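Local coordinates for protein extracellular invertase (Aspergillus kawachii, PDB 5XH8) that is a family 32 beta-fructofuranosidase with high transfructosylation activity, probably making fructooligosaccharides such as 1-kestose from sucrose, at residues P155-P160 / T167-P172. Numbering follows the deposited sequence.
Sequences PVIPGP and TAFRDP
Pro160 lies over one face of the Phe169 ring in the family 32 beta-propeller, where the loop leaving strand 149-150 packs against the first strand of the next four-stranded antiparallel sheet, 166-176. The contact thus lies at the junction of two successive blades. The loop reaches the ring with Pro160 CB in a CH-pi contact, 3.9 Å from the ring centroid and 12° off the normal, while Pro160 CA stands 3.6 Å above the plane of the Phe169 ring, displaced toward the CZ rim. The Gly159-Pro160 peptide approaches obliquely, with Gly159 C 3.6 Å from Phe169 CE2. Phe169 CG is anti to the backbone N (chi1 -169°), which sends the ring out from the strand toward the loop, and chi2 of 71° turns its face to the proline.

Ile157 meets the same ring from a different direction. Its CG2 methyl, anti to the backbone N of Ile157 and so directed at the ring, comes in near the ring plane at the CE2-CZ edge, and the two side chains cross at about a right angle. Both Ile157 and Phe169 also pack on Ile195 of strand 191-199, so the apolar cluster extends across to the neighbouring strand of the same blade.

The polar backbone of Phe169 is held by the preceding blade: its N bonds to Glu134 OE1 and its O to NE2 of Gln136, the residue that Val156 and Ile157 face in a classic beta bulge. Phe169 directly precedes the Arg170-Asp171-Pro172 (RDP) motif of family 32, whose Asp171 OD1 hydrogen-bonds a bound glycerol, probably from the crystallisation liquor. The ring itself meets both aliphatic carbons and the Gly159-Pro160 peptide, its edge-on neighbour being Ile157 CG2, 4.1 Å from Phe169 CE2.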
# COMPACT_ATOMS: atom_id res chain seq x y z
N PRO A 155 3.39 4.12 2.09
CA PRO A 155 4.14 4.53 0.91
C PRO A 155 3.49 5.74 0.20
O PRO A 155 2.26 5.88 0.16
CB PRO A 155 4.08 3.30 -0.00
CG PRO A 155 2.93 2.48 0.50
CD PRO A 155 2.84 2.76 1.97
N VAL A 156 4.34 6.59 -0.36
CA VAL A 156 3.87 7.75 -1.13
C VAL A 156 3.52 7.34 -2.57
O VAL A 156 2.74 8.03 -3.24
CB VAL A 156 4.87 8.92 -1.09
CG1 VAL A 156 5.03 9.41 0.34
CG2 VAL A 156 6.22 8.56 -1.65
N ILE A 157 4.07 6.22 -3.02
CA ILE A 157 3.66 5.61 -4.29
C ILE A 157 3.35 4.13 -4.00
O ILE A 157 4.28 3.31 -4.02
CB ILE A 157 4.72 5.77 -5.41
CG1 ILE A 157 5.04 7.24 -5.65
CG2 ILE A 157 4.23 5.11 -6.69
CD1 ILE A 157 6.19 7.50 -6.61
N PRO A 158 2.06 3.80 -3.72
CA PRO A 158 1.66 2.44 -3.30
C PRO A 158 1.64 1.35 -4.36
O PRO A 158 1.45 0.17 -4.05
CB PRO A 158 0.23 2.61 -2.75
CG PRO A 158 -0.03 4.07 -2.66
CD PRO A 158 0.95 4.77 -3.55
N GLY A 159 1.82 1.71 -5.60
CA GLY A 159 1.94 0.70 -6.63
C GLY A 159 1.98 1.40 -7.95
O GLY A 159 1.95 2.64 -8.00
N PRO A 160 2.06 0.61 -9.03
CA PRO A 160 2.14 1.16 -10.36
C PRO A 160 0.79 1.69 -10.83
O PRO A 160 -0.20 1.49 -10.15
CB PRO A 160 2.59 -0.03 -11.20
CG PRO A 160 2.13 -1.22 -10.48
CD PRO A 160 2.11 -0.87 -9.03
N THR A 167 6.64 -6.07 -14.65
CA THR A 167 7.71 -7.04 -14.42
C THR A 167 8.51 -6.72 -13.15
O THR A 167 9.08 -7.63 -12.53
CB THR A 167 8.72 -7.05 -15.58
OG1 THR A 167 9.09 -5.71 -15.94
CG2 THR A 167 8.14 -7.79 -16.80
N ALA A 168 8.54 -5.43 -12.83
CA ALA A 168 9.30 -4.82 -11.75
C ALA A 168 8.84 -3.38 -11.65
O ALA A 168 8.38 -2.79 -12.65
CB ALA A 168 10.79 -4.84 -12.07
N PHE A 169 9.01 -2.82 -10.45
CA PHE A 169 8.61 -1.45 -10.17
C PHE A 169 9.41 -0.88 -8.99
O PHE A 169 8.93 -0.81 -7.86
CB PHE A 169 7.11 -1.43 -9.89
CG PHE A 169 6.52 -0.05 -9.83
CD1 PHE A 169 6.39 0.71 -10.97
CD2 PHE A 169 6.05 0.46 -8.65
CE1 PHE A 169 5.86 1.99 -10.92
CE2 PHE A 169 5.50 1.73 -8.58
CZ PHE A 169 5.39 2.49 -9.73
N ARG A 170 10.66 -0.48 -9.26
CA ARG A 170 11.58 -0.17 -8.18
C ARG A 170 12.68 0.79 -8.58
O ARG A 170 12.75 1.21 -9.75
CB ARG A 170 12.18 -1.47 -7.63
CG ARG A 170 12.84 -2.36 -8.67
CD ARG A 170 13.64 -3.49 -8.00
NE ARG A 170 14.21 -4.40 -8.99
CZ ARG A 170 13.60 -5.45 -9.56
NH1 ARG A 170 12.37 -5.83 -9.19
NH2 ARG A 170 14.25 -6.15 -10.50
N ASP A 171 13.52 1.13 -7.60
CA ASP A 171 14.75 1.91 -7.78
C ASP A 171 14.43 3.37 -8.18
O ASP A 171 14.96 3.89 -9.15
CB ASP A 171 15.69 1.30 -8.82
CG ASP A 171 15.96 -0.18 -8.60
OD1 ASP A 171 15.87 -0.66 -7.46
OD2 ASP A 171 16.27 -0.85 -9.63
N PRO A 172 13.57 4.03 -7.40
CA PRO A 172 13.21 5.40 -7.77
C PRO A 172 14.45 6.30 -7.80
O PRO A 172 15.29 6.24 -6.87
CB PRO A 172 12.24 5.82 -6.67
CG PRO A 172 12.60 4.95 -5.50
CD PRO A 172 12.94 3.64 -6.12